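Local coordinates for erythrocyte binding antigen 140 (Plasmodium falciparum, PDB 4GF2), which probably binds a host receptor, glycophorin C, on the erythrocyte surface through its Duffy-binding-like domains, recognising sialic acid during parasite invasion, at residues Q42-I45 / A46-L49. The protein carries 3 engineered substitutions. Residues are numbered along the deposited sequence; the frame is centred on the assembly and turned at random.
Sequences QLCI and ANFL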
loop_
_atom_site.group_PDB
_atom_site.type_symbol
_atom_site.label_atom_id
_atom_site.label_comp_id
_atom_site.label_asym_id
_atom_site.label_seq_id
_atom_site.Cartn_x
_atom_site.Cartn_y
_atom_site.Cartn_z
ATOM N N GLN A 42 -33.148 2.115 -11.666
ATOM C CA GLN A 42 -33.809 3.280 -12.249
ATOM C C GLN A 42 -34.805 2.924 -13.348
ATOM O O GLN A 42 -35.304 3.807 -14.048
ATOM C CB GLN A 42 -32.772 4.255 -12.800
ATOM C CG GLN A 42 -31.900 4.886 -11.728
ATOM C CD GLN A 42 -31.264 6.179 -12.191
ATOM O OE1 GLN A 42 -30.365 6.179 -13.033
ATOM N NE2 GLN A 42 -31.735 7.292 -11.649
ATOM N N LEU A 43 -35.092 1.636 -13.500
ATOM C CA LEU A 43 -36.076 1.188 -14.477
ATOM C C LEU A 43 -37.338 2.033 -14.353
ATOM O O LEU A 43 -37.808 2.297 -13.248
ATOM C CB LEU A 43 -36.408 -0.286 -14.255
ATOM C CG LEU A 43 -37.227 -0.955 -15.363
ATOM C CD1 LEU A 43 -36.393 -1.144 -16.631
ATOM C CD2 LEU A 43 -37.799 -2.288 -14.886
ATOM N N CYS A 44 -37.879 2.463 -15.488
ATOM C CA CYS A 44 -39.011 3.384 -15.489
ATOM C C CYS A 44 -40.311 2.682 -15.103
ATOM O O CYS A 44 -40.912 1.988 -15.915
ATOM C CB CYS A 44 -39.162 4.031 -16.863
ATOM S SG CYS A 44 -40.526 5.201 -16.959
ATOM N N ILE A 45 -40.743 2.879 -13.861
ATOM C CA ILE A 45 -41.940 2.217 -13.353
ATOM C C ILE A 45 -42.883 3.153 -12.592
ATOM O O ILE A 45 -44.003 2.773 -12.259
ATOM C CB ILE A 45 -41.553 1.056 -12.425
ATOM C CG1 ILE A 45 -40.811 1.591 -11.197
ATOM C CG2 ILE A 45 -40.691 0.061 -13.176
ATOM C CD1 ILE A 45 -40.380 0.518 -10.229
ATOM N N ALA A 46 -42.431 4.374 -12.324
ATOM C CA ALA A 46 -43.209 5.331 -11.545
ATOM C C ALA A 46 -44.632 5.481 -12.073
ATOM O O ALA A 46 -45.576 5.630 -11.298
ATOM C CB ALA A 46 -42.514 6.684 -11.537
ATOM N N ASN A 47 -44.788 5.445 -13.392
ATOM C CA ASN A 47 -46.092 5.693 -14.000
ATOM C C ASN A 47 -47.167 4.733 -13.514
ATOM O O ASN A 47 -48.340 5.096 -13.444
ATOM C CB ASN A 47 -45.992 5.659 -15.523
ATOM C CG ASN A 47 -45.146 6.788 -16.065
ATOM O OD1 ASN A 47 -45.562 7.948 -16.051
ATOM N ND2 ASN A 47 -43.948 6.461 -16.538
ATOM N N PHE A 48 -46.767 3.514 -13.170
ATOM C CA PHE A 48 -47.699 2.543 -12.608
ATOM C C PHE A 48 -48.363 3.085 -11.340
ATOM O O PHE A 48 -49.528 2.796 -11.069
ATOM C CB PHE A 48 -46.982 1.232 -12.287
ATOM C CG PHE A 48 -46.674 0.398 -13.494
ATOM C CD1 PHE A 48 -47.697 -0.164 -14.242
ATOM C CD2 PHE A 48 -45.363 0.160 -13.874
ATOM C CE1 PHE A 48 -47.421 -0.938 -15.353
ATOM C CE2 PHE A 48 -45.081 -0.614 -14.983
ATOM C CZ PHE A 48 -46.112 -1.166 -15.724
ATOM N N LEU A 49 -47.618 3.872 -10.570
ATOM C CA LEU A 49 -48.115 4.396 -9.299
ATOM C C LEU A 49 -48.992 5.630 -9.471
ATOM O O LEU A 49 -49.683 6.038 -8.541
ATOM C CB LEU A 49 -46.944 4.727 -8.375
ATOM C CG LEU A 49 -46.105 3.527 -7.940
ATOM C CD1 LEU A 49 -44.795 3.986 -7.319
ATOM C CD2 LEU A 49 -46.885 2.660 -6.964
HETATM O O HOH W 1 -39.643 4.962 -12.196
HETATM O O HOH W 2 -43.531 3.830 -15.565
#
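Asn47 grips one water twice, through its backbone N at 3.0 Å and its side-chain ND2 at 2.8 Å from that water, which in turn offers a weak hydrogen bond to Cys44 O. A chi1 of -66° swings CG of Asn47 beside its own backbone N, and a chi2 of -72° turns ND2, rather than OD1, to the same water. Asn47 ND2 also lies 3.7 Å from Cys44 SG, a van der Waals approach to the sulfur that forms the disulfide with Cys14. OD1, at the other end of the amide, has a weak hydrogen bond from His10. A second water bridges Ala46 N, at 2.9 Å, and, weakly, Leu43 O.

The direct link is Phe48 N to Ile45 O, 3.0 Å long and bent to 143° at the hydrogen, with the donor above the carbonyl plane. Together with the bond from Leu49 N to Ala46 O, 2.8 Å, it marks a single short helical turn, entered from the loop after helix 38-41 in the first Duffy-binding-like domain. Both bonds span three residues.

Phe48 turns its ring edge to Ile45 O, CD2 lying 3.4 Å from that oxygen, and the same CD2 meets Ile45 CB at 4.2 Å. Beyond the turn the Phe48 ring packs edge-to-face with Phe63 of helix 56-78, while Ile45 and Leu49 both touch Val115 of helix 110-127.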